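Local coordinates for protein propionate kinase (Francisella tularensis subsp. tularensis, PDB 3KHY) that probably phosphorylates acetate, and perhaps propionate, with ATP to give the acyl phosphate, and may run the reaction in reverse, at residues M1-C9 / A17-L27; Y59-K67 / R126-E134. All blocks are in the same frame, centred on the assembly; numbering follows the deposited sequence.

The two interactions build adjoining layers of one domain of an acetokinase-family protein, which belongs to the actin-like ATPase clan. Interaction 1 comes first along the chain and pairs strands 3-9 and 14-20 as a hairpin inside the large mixed sheet. Interaction 2 follows, setting helix 59-72 beside helix 118-131 on one face of that sheet. Their centres lie about 17 Å apart, yet they touch directly: Leu7 CD1 is 3.5 Å from Cys128 SG, and Cys9 SG is 3.9 Å from Phe63 CZ. The same strand therefore lines the helix layer and carries Asn8, a predicted magnesium ligand.

Interaction 1: M1-C9 / A17-L27; sequences MSEILVLNC and ALINPHTSQSL
The imidazole of His22 meets Ser2 at its edge, with Ser2 OG lying in the ring plane 3.0 Å from His22 CE1; Ser2 is poorly ordered and His22 has two conformers, so this approach is only tentative. It lies at the open end of the antiparallel hairpin of strands 3-9 and 14-20, in a domain consistent with the actin-like ATPase fold. A second flat group, the carboxylate of Glu3, meets two leucines: OE1 lies 3.1 Å from Leu18 CD2, while OE2 approaches CD2 of Leu27 on the next strand. OE1 is buried with no polar partner in the model, and Lys78 and His75 also pack on the Glu3 side chain.

The amide of Asn20 turns inward on its own loop. With CG anti to the backbone N (chi1 -177°), OD1 receives two N-H groups: that of His22 in the carbonyl plane, making an Asx turn, and that of Thr23 from above the plane.

Ile4 and Ile19 form a hydrogen-bonded pair, with Ile4 N to Ile19 O at 2.8 Å and a return bond, and Val6 and Ala17 form another; Leu5 and Leu18 make the non-hydrogen-bonded pair between them. Leu7 and Leu18 face helix 59-72, whereas Ile4, Val6 and Ile19 face helix 372-382. On that second face Ile4 crosses Pro21 at about a right angle, with Ile4 CG1 tight against Pro21 CG at 3.5 Å, and Val6 CG2 rests 4.0 Å from Ile19 CD1.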
loop_
_atom_site.group_PDB
_atom_site.type_symbol
_atom_site.label_atom_id
_atom_site.label_comp_id
_atom_site.label_asym_id
_atom_site.label_seq_id
_atom_site.Cartn_x
_atom_site.Cartn_y
_atom_site.Cartn_z
HETATM N N MSE A 1 -37.133 -19.088 -19.965
HETATM C CA MSE A 1 -38.182 -18.968 -18.955
HETATM C C MSE A 1 -37.738 -19.432 -17.569
HETATM O O MSE A 1 -38.394 -19.142 -16.565
HETATM C CB MSE A 1 -39.434 -19.733 -19.385
HETATM C CG MSE A 1 -40.415 -18.893 -20.190
HETATM SE SE MSE A 1 -41.342 -17.549 -19.108
HETATM C CE MSE A 1 -42.853 -18.628 -18.503
ATOM N N SER A 2 -36.621 -20.152 -17.520
ATOM C CA SER A 2 -36.097 -20.663 -16.258
ATOM C C SER A 2 -35.522 -19.542 -15.391
ATOM O O SER A 2 -35.161 -18.473 -15.891
ATOM C CB SER A 2 -35.035 -21.732 -16.511
ATOM O OG SER A 2 -33.909 -21.178 -17.162
ATOM N N GLU A 3 -35.441 -19.800 -14.090
ATOM C CA GLU A 3 -34.988 -18.803 -13.136
ATOM C C GLU A 3 -33.935 -19.359 -12.180
ATOM O O GLU A 3 -33.924 -20.548 -11.869
ATOM C CB GLU A 3 -36.184 -18.245 -12.357
ATOM C CG GLU A 3 -37.207 -17.533 -13.252
ATOM C CD GLU A 3 -38.495 -17.179 -12.524
ATOM O OE1 GLU A 3 -38.517 -17.240 -11.277
ATOM O OE2 GLU A 3 -39.489 -16.839 -13.202
ATOM N N ILE A 4 -33.050 -18.483 -11.722
ATOM C CA ILE A 4 -32.010 -18.844 -10.766
ATOM C C ILE A 4 -32.242 -18.053 -9.484
ATOM O O ILE A 4 -32.511 -16.841 -9.527
ATOM C CB ILE A 4 -30.620 -18.468 -11.296
ATOM C CG1 ILE A 4 -30.345 -19.146 -12.640
ATOM C CG2 ILE A 4 -29.548 -18.825 -10.275
ATOM C CD1 ILE A 4 -29.756 -20.526 -12.513
ATOM N N LEU A 5 -32.156 -18.733 -8.349
ATOM C CA LEU A 5 -32.273 -18.073 -7.062
ATOM C C LEU A 5 -30.869 -17.711 -6.619
ATOM O O LEU A 5 -30.026 -18.585 -6.486
ATOM C CB LEU A 5 -32.916 -19.003 -6.028
ATOM C CG LEU A 5 -33.038 -18.407 -4.630
ATOM C CD1 LEU A 5 -33.881 -17.139 -4.674
ATOM C CD2 LEU A 5 -33.624 -19.415 -3.658
ATOM N N VAL A 6 -30.618 -16.425 -6.396
ATOM C CA VAL A 6 -29.279 -15.955 -6.040
ATOM C C VAL A 6 -29.237 -15.527 -4.581
ATOM O O VAL A 6 -30.065 -14.727 -4.139
ATOM C CB VAL A 6 -28.841 -14.784 -6.943
ATOM C CG1 VAL A 6 -27.465 -14.261 -6.525
ATOM C CG2 VAL A 6 -28.814 -15.225 -8.388
ATOM N N LEU A 7 -28.290 -16.076 -3.821
ATOM C CA LEU A 7 -28.257 -15.827 -2.384
ATOM C C LEU A 7 -26.935 -15.286 -1.896
ATOM O O LEU A 7 -25.869 -15.675 -2.371
ATOM C CB LEU A 7 -28.539 -17.117 -1.603
ATOM C CG LEU A 7 -29.847 -17.842 -1.888
ATOM C CD1 LEU A 7 -29.858 -19.150 -1.104
ATOM C CD2 LEU A 7 -31.057 -16.955 -1.522
ATOM N N ASN A 8 -27.008 -14.402 -0.914
ATOM C CA ASN A 8 -25.846 -14.092 -0.099
ATOM C C ASN A 8 -26.265 -14.340 1.347
ATOM O O ASN A 8 -26.984 -13.532 1.944
ATOM C CB ASN A 8 -25.388 -12.648 -0.314
ATOM C CG ASN A 8 -24.128 -12.307 0.476
ATOM O OD1 ASN A 8 -23.490 -13.185 1.063
ATOM N ND2 ASN A 8 -23.764 -11.027 0.492
ATOM N N CYS A 9 -25.856 -15.481 1.895
ATOM C CA CYS A 9 -26.257 -15.856 3.247
ATOM C C CYS A 9 -25.227 -15.391 4.261
ATOM O O CYS A 9 -24.121 -15.923 4.312
ATOM C CB CYS A 9 -26.429 -17.373 3.370
ATOM S SG CYS A 9 -27.700 -18.091 2.315
ATOM N N ALA A 17 -32.289 -12.881 -4.644
ATOM C CA ALA A 17 -32.848 -12.387 -5.891
ATOM C C ALA A 17 -33.249 -13.549 -6.779
ATOM O O ALA A 17 -32.597 -14.596 -6.789
ATOM C CB ALA A 17 -31.839 -11.499 -6.613
ATOM N N LEU A 18 -34.322 -13.351 -7.529
ATOM C CA LEU A 18 -34.781 -14.329 -8.496
ATOM C C LEU A 18 -34.531 -13.756 -9.877
ATOM O O LEU A 18 -35.114 -12.735 -10.246
ATOM C CB LEU A 18 -36.270 -14.567 -8.302
ATOM C CG LEU A 18 -36.848 -15.830 -8.927
ATOM C CD1 LEU A 18 -36.013 -17.047 -8.539
ATOM C CD2 LEU A 18 -38.290 -15.984 -8.471
ATOM N N ILE A 19 -33.662 -14.404 -10.643
ATOM C CA ILE A 19 -33.186 -13.820 -11.884
ATOM C C ILE A 19 -33.386 -14.768 -13.064
ATOM O O ILE A 19 -33.191 -15.971 -12.941
ATOM C CB ILE A 19 -31.701 -13.422 -11.742
ATOM C CG1 ILE A 19 -31.577 -12.300 -10.711
ATOM C CG2 ILE A 19 -31.094 -12.989 -13.086
ATOM C CD1 ILE A 19 -30.167 -12.018 -10.301
ATOM N N ASN A 20 -33.808 -14.218 -14.195
ATOM C CA ASN A 20 -33.876 -14.980 -15.432
ATOM C C ASN A 20 -32.620 -14.702 -16.225
ATOM O O ASN A 20 -32.446 -13.598 -16.747
ATOM C CB ASN A 20 -35.120 -14.595 -16.238
ATOM C CG ASN A 20 -35.268 -15.415 -17.509
ATOM O OD1 ASN A 20 -34.327 -15.540 -18.293
ATOM N ND2 ASN A 20 -36.454 -15.979 -17.718
ATOM N N PRO A 21 -31.728 -15.702 -16.312
ATOM C CA PRO A 21 -30.398 -15.544 -16.913
ATOM C C PRO A 21 -30.461 -15.232 -18.404
ATOM O O PRO A 21 -29.538 -14.633 -18.952
ATOM C CB PRO A 21 -29.748 -16.921 -16.716
ATOM C CG PRO A 21 -30.616 -17.650 -15.751
ATOM C CD PRO A 21 -31.985 -17.091 -15.899
ATOM N N HIS A 22 -31.552 -15.621 -19.050
ATOM C CA HIS A 22 -31.673 -15.463 -20.492
ATOM C C HIS A 22 -32.179 -14.079 -20.889
ATOM O O HIS A 22 -31.769 -13.529 -21.911
ATOM C CB HIS A 22 -32.565 -16.566 -21.061
ATOM C CG HIS A 22 -32.200 -17.933 -20.572
ATOM N ND1 HIS A 22 -32.928 -18.597 -19.609
ATOM C CD2 HIS A 22 -31.165 -18.745 -20.891
ATOM C CE1 HIS A 22 -32.366 -19.768 -19.369
ATOM N NE2 HIS A 22 -31.295 -19.882 -20.133
ATOM N N THR A 23 -33.062 -13.513 -20.072
ATOM C CA THR A 23 -33.580 -12.174 -20.325
ATOM C C THR A 23 -32.821 -11.139 -19.505
ATOM O O THR A 23 -32.938 -9.937 -19.745
ATOM C CB THR A 23 -35.073 -12.072 -19.980
ATOM O OG1 THR A 23 -35.255 -12.309 -18.580
ATOM C CG2 THR A 23 -35.872 -13.095 -20.769
ATOM N N SER A 24 -32.053 -11.620 -18.530
ATOM C CA SER A 24 -31.267 -10.757 -17.643
ATOM C C SER A 24 -32.130 -10.015 -16.635
ATOM O O SER A 24 -31.653 -9.110 -15.956
ATOM C CB SER A 24 -30.434 -9.748 -18.437
ATOM O OG SER A 24 -29.445 -10.398 -19.215
ATOM N N GLN A 25 -33.396 -10.399 -16.529
ATOM C CA GLN A 25 -34.325 -9.661 -15.678
ATOM C C GLN A 25 -34.366 -10.170 -14.248
ATOM O O GLN A 25 -34.449 -11.374 -13.993
ATOM C CB GLN A 25 -35.734 -9.647 -16.276
ATOM C CG GLN A 25 -35.883 -8.690 -17.447
ATOM C CD GLN A 25 -37.240 -8.797 -18.110
ATOM O OE1 GLN A 25 -38.213 -9.234 -17.490
ATOM N NE2 GLN A 25 -37.314 -8.401 -19.379
ATOM N N SER A 26 -34.297 -9.229 -13.319
ATOM C CA SER A 26 -34.484 -9.521 -11.919
ATOM C C SER A 26 -35.976 -9.440 -11.621
ATOM O O SER A 26 -36.586 -8.374 -11.753
ATOM C CB SER A 26 -33.705 -8.514 -11.082
ATOM O OG SER A 26 -33.946 -8.717 -9.708
ATOM N N LEU A 27 -36.569 -10.571 -11.245
ATOM C CA LEU A 27 -38.012 -10.636 -11.026
ATOM C C LEU A 27 -38.398 -10.222 -9.608
ATOM O O LEU A 27 -39.392 -9.528 -9.395
ATOM C CB LEU A 27 -38.536 -12.047 -11.303
ATOM C CG LEU A 27 -38.316 -12.619 -12.701
ATOM C CD1 LEU A 27 -36.867 -12.988 -12.881
ATOM C CD2 LEU A 27 -39.185 -13.837 -12.900
#

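Interaction 2: Y59-K67 / R126-E134; sequences YKDVFEMLK and RFCQQIFPE
Lys67 NZ donates to the backbone O of Ile131 at 3.0 Å, approaching in the carbonyl plane. The acceptor belongs to the last turn of helix 118-131, just before the chain leaves helical geometry at Phe132, so the ammonium lies at the C-terminal end of the helix, where the dipole would probably favour a positive charge. Lys67 bridges the gap as an extended chain, its CG anti to the backbone N (chi1 -176°). On the way its CD presses on Ile131 CG2 at 3.5 Å, tighter than ordinary van der Waals contact, and its CG passes 3.9 Å from Phe132 CE1, the two side chains running in opposite directions. The same Ile131 methyl also sits over the centre of the Phe132 ring, about a right angle round from the lysine, so it meets an aromatic face and the aliphatic chain on adjacent sides. The other branch of Ile131 ends in CD1, which reaches Phe63 CB.

One to two turns back along the helices, Tyr59, Phe63 and Phe127 form an aromatic cluster. Phe127 lays its CB over one face of the Phe63 ring, a CH-pi contact 4.0 Å from the ring centroid. Its own ring is nearly parallel to that of Tyr59, with planes at 9°, but is slid so far that the two barely overlap; Tyr59 CD2 and Phe127 CE2 meet at 3.4 Å. Cys128 SG comes obliquely to the Phe63 ring, 3.9 Å from CE1.

The axes of the two helical segments are 10.9 Å apart at an angle of 49°. Both helices rest on the large sheet: Tyr59 OH bonds to Gly10 O just beyond strand 3-9, Phe63 lies on that strand, Cys128 touches strands 3-9, 79-86 and 137-141, and Phe132 packs on Ile82 of strand 79-86.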
loop_
_atom_site.group_PDB
_atom_site.type_symbol
_atom_site.label_atom_id
_atom_site.label_comp_id
_atom_site.label_asym_id
_atom_site.label_seq_id
_atom_site.Cartn_x
_atom_site.Cartn_y
_atom_site.Cartn_z
ATOM N N TYR A 59 -33.264 -18.796 11.379
ATOM C CA TYR A 59 -32.707 -18.796 10.041
ATOM C C TYR A 59 -33.507 -19.786 9.204
ATOM O O TYR A 59 -33.760 -19.558 8.024
ATOM C CB TYR A 59 -31.249 -19.223 10.106
ATOM C CG TYR A 59 -30.336 -18.565 9.099
ATOM C CD1 TYR A 59 -29.476 -17.539 9.478
ATOM C CD2 TYR A 59 -30.312 -18.988 7.776
ATOM C CE1 TYR A 59 -28.618 -16.946 8.561
ATOM C CE2 TYR A 59 -29.464 -18.403 6.853
ATOM C CZ TYR A 59 -28.619 -17.382 7.249
ATOM O OH TYR A 59 -27.774 -16.808 6.322
ATOM N N LYS A 60 -33.914 -20.890 9.826
ATOM C CA LYS A 60 -34.759 -21.867 9.147
ATOM C C LYS A 60 -36.143 -21.288 8.831
ATOM O O LYS A 60 -36.699 -21.542 7.761
ATOM C CB LYS A 60 -34.902 -23.146 9.973
ATOM C CG LYS A 60 -35.684 -24.241 9.259
ATOM C CD LYS A 60 -36.061 -25.382 10.196
ATOM C CE LYS A 60 -36.943 -26.406 9.486
ATOM N NZ LYS A 60 -37.508 -27.427 10.416
ATOM N N ASP A 61 -36.697 -20.521 9.767
ATOM C CA ASP A 61 -37.977 -19.843 9.548
ATOM C C ASP A 61 -37.892 -18.887 8.357
ATOM O O ASP A 61 -38.818 -18.788 7.551
ATOM C CB ASP A 61 -38.399 -19.069 10.798
ATOM C CG ASP A 61 -38.715 -19.977 11.971
ATOM O OD1 ASP A 61 -39.026 -21.164 11.739
ATOM O OD2 ASP A 61 -38.653 -19.501 13.125
ATOM N N VAL A 62 -36.777 -18.176 8.261
ATOM C CA VAL A 62 -36.554 -17.282 7.133
ATOM C C VAL A 62 -36.636 -18.051 5.820
ATOM O O VAL A 62 -37.336 -17.647 4.896
ATOM C CB VAL A 62 -35.196 -16.585 7.239
ATOM C CG1 VAL A 62 -34.869 -15.862 5.941
ATOM C CG2 VAL A 62 -35.201 -15.619 8.408
ATOM N N PHE A 63 -35.930 -19.174 5.748
ATOM C CA PHE A 63 -35.926 -19.969 4.528
ATOM C C PHE A 63 -37.292 -20.532 4.157
ATOM O O PHE A 63 -37.638 -20.596 2.979
ATOM C CB PHE A 63 -34.883 -21.084 4.600
ATOM C CG PHE A 63 -33.532 -20.669 4.087
ATOM C CD1 PHE A 63 -33.316 -20.514 2.730
ATOM C CD2 PHE A 63 -32.490 -20.412 4.961
ATOM C CE1 PHE A 63 -32.079 -20.115 2.246
ATOM C CE2 PHE A 63 -31.253 -20.015 4.488
ATOM C CZ PHE A 63 -31.047 -19.869 3.127
ATOM N N GLU A 64 -38.060 -20.950 5.156
ATOM C CA GLU A 64 -39.395 -21.471 4.896
ATOM C C GLU A 64 -40.298 -20.353 4.406
ATOM O O GLU A 64 -41.162 -20.568 3.562
ATOM C CB GLU A 64 -39.992 -22.121 6.144
ATOM C CG GLU A 64 -39.367 -23.454 6.518
ATOM C CD GLU A 64 -40.172 -24.189 7.574
ATOM O OE1 GLU A 64 -41.352 -23.826 7.782
ATOM O OE2 GLU A 64 -39.629 -25.131 8.193
HETATM N N MSE A 65 -40.095 -19.155 4.939
HETATM C CA MSE A 65 -40.863 -18.007 4.485
HETATM C C MSE A 65 -40.491 -17.665 3.046
HETATM O O MSE A 65 -41.353 -17.333 2.229
HETATM C CB MSE A 65 -40.639 -16.804 5.397
HETATM C CG MSE A 65 -41.269 -15.521 4.874
HETATM SE SE MSE A 65 -41.227 -14.069 6.175
HETATM C CE MSE A 65 -42.815 -14.536 7.247
ATOM N N LEU A 66 -39.202 -17.768 2.734
ATOM C CA LEU A 66 -38.746 -17.522 1.378
ATOM C C LEU A 66 -39.361 -18.565 0.460
ATOM O O LEU A 66 -39.885 -18.236 -0.603
ATOM C CB LEU A 66 -37.216 -17.574 1.298
ATOM C CG LEU A 66 -36.650 -17.445 -0.112
ATOM C CD1 LEU A 66 -37.233 -16.228 -0.809
ATOM C CD2 LEU A 66 -35.127 -17.383 -0.089
ATOM N N LYS A 67 -39.316 -19.825 0.882
ATOM C CA LYS A 67 -39.918 -20.893 0.097
ATOM C C LYS A 67 -41.408 -20.628 -0.097
ATOM O O LYS A 67 -41.924 -20.740 -1.208
ATOM C CB LYS A 67 -39.708 -22.255 0.763
ATOM C CG LYS A 67 -40.229 -23.428 -0.057
ATOM C CD LYS A 67 -39.800 -24.755 0.548
ATOM C CE LYS A 67 -40.140 -25.929 -0.358
ATOM N NZ LYS A 67 -39.620 -27.219 0.186
ATOM N N ARG A 126 -26.313 -25.601 3.235
ATOM C CA ARG A 126 -26.930 -26.763 3.874
ATOM C C ARG A 126 -28.440 -26.597 4.046
ATOM O O ARG A 126 -29.204 -27.527 3.795
ATOM C CB ARG A 126 -26.248 -27.080 5.206
ATOM C CG ARG A 126 -24.877 -27.743 5.020
ATOM C CD ARG A 126 -24.022 -27.635 6.267
ATOM N NE ARG A 126 -22.709 -28.251 6.084
ATOM C CZ ARG A 126 -21.730 -28.199 6.984
ATOM N NH1 ARG A 126 -21.920 -27.554 8.128
ATOM N NH2 ARG A 126 -20.563 -28.785 6.739
ATOM N N PHE A 127 -28.869 -25.410 4.462
ATOM C CA PHE A 127 -30.295 -25.111 4.510
ATOM C C PHE A 127 -30.920 -25.378 3.147
ATOM O O PHE A 127 -31.993 -25.968 3.049
ATOM C CB PHE A 127 -30.552 -23.659 4.929
ATOM C CG PHE A 127 -30.482 -23.431 6.415
ATOM C CD1 PHE A 127 -31.312 -24.127 7.277
ATOM C CD2 PHE A 127 -29.601 -22.507 6.949
ATOM C CE1 PHE A 127 -31.251 -23.918 8.645
ATOM C CE2 PHE A 127 -29.537 -22.291 8.313
ATOM C CZ PHE A 127 -30.362 -22.996 9.162
ATOM N N CYS A 128 -30.234 -24.955 2.093
ATOM C CA CYS A 128 -30.754 -25.121 0.741
ATOM C C CYS A 128 -30.803 -26.580 0.313
ATOM O O CYS A 128 -31.694 -26.975 -0.434
ATOM C CB CYS A 128 -29.952 -24.291 -0.266
ATOM S SG CYS A 128 -30.347 -22.526 -0.211
ATOM N N GLN A 129 -29.842 -27.375 0.778
ATOM C CA GLN A 129 -29.855 -28.807 0.501
ATOM C C GLN A 129 -31.082 -29.467 1.126
ATOM O O GLN A 129 -31.661 -30.388 0.554
ATOM C CB GLN A 129 -28.576 -29.476 1.009
ATOM C CG GLN A 129 -27.321 -29.076 0.237
ATOM C CD GLN A 129 -26.084 -29.826 0.697
ATOM O OE1 GLN A 129 -25.943 -30.158 1.878
ATOM N NE2 GLN A 129 -25.178 -30.093 -0.237
ATOM N N GLN A 130 -31.472 -28.988 2.302
ATOM C CA GLN A 130 -32.634 -29.524 3.005
ATOM C C GLN A 130 -33.941 -29.079 2.362
ATOM O O GLN A 130 -34.858 -29.874 2.164
ATOM C CB GLN A 130 -32.635 -29.055 4.458
ATOM C CG GLN A 130 -31.488 -29.564 5.301
ATOM C CD GLN A 130 -31.646 -29.186 6.760
ATOM O OE1 GLN A 130 -32.052 -28.068 7.084
ATOM N NE2 GLN A 130 -31.332 -30.122 7.649
ATOM N N ILE A 131 -34.009 -27.792 2.046
ATOM C CA ILE A 131 -35.251 -27.143 1.655
ATOM C C ILE A 131 -35.524 -27.201 0.152
ATOM O O ILE A 131 -36.673 -27.307 -0.271
ATOM C CB ILE A 131 -35.262 -25.687 2.151
ATOM C CG1 ILE A 131 -35.164 -25.672 3.678
ATOM C CG2 ILE A 131 -36.501 -24.954 1.669
ATOM C CD1 ILE A 131 -35.158 -24.298 4.280
ATOM N N PHE A 132 -34.470 -27.138 -0.652
ATOM C CA PHE A 132 -34.614 -27.261 -2.100
ATOM C C PHE A 132 -33.747 -28.406 -2.622
ATOM O O PHE A 132 -32.832 -28.187 -3.414
ATOM C CB PHE A 132 -34.233 -25.950 -2.798
ATOM C CG PHE A 132 -34.887 -24.723 -2.211
ATOM C CD1 PHE A 132 -36.223 -24.439 -2.458
ATOM C CD2 PHE A 132 -34.158 -23.839 -1.430
ATOM C CE1 PHE A 132 -36.819 -23.300 -1.927
ATOM C CE2 PHE A 132 -34.748 -22.700 -0.894
ATOM C CZ PHE A 132 -36.082 -22.431 -1.146
ATOM N N PRO A 133 -34.043 -29.640 -2.177
ATOM C CA PRO A 133 -33.208 -30.824 -2.420
ATOM C C PRO A 133 -33.016 -31.168 -3.894
ATOM O O PRO A 133 -32.018 -31.803 -4.247
ATOM C CB PRO A 133 -33.989 -31.946 -1.726
ATOM C CG PRO A 133 -35.394 -31.449 -1.675
ATOM C CD PRO A 133 -35.263 -29.982 -1.430
ATOM N N GLU A 134 -33.956 -30.760 -4.739
ATOM C CA GLU A 134 -33.918 -31.120 -6.150
ATOM C C GLU A 134 -32.963 -30.243 -6.960
ATOM O O GLU A 134 -32.546 -30.616 -8.055
ATOM C CB GLU A 134 -35.326 -31.053 -6.756
ATOM C CG GLU A 134 -36.320 -32.050 -6.164
ATOM C CD GLU A 134 -37.716 -31.919 -6.762
ATOM O OE1 GLU A 134 -37.961 -30.942 -7.502
ATOM O OE2 GLU A 134 -38.569 -32.791 -6.490
#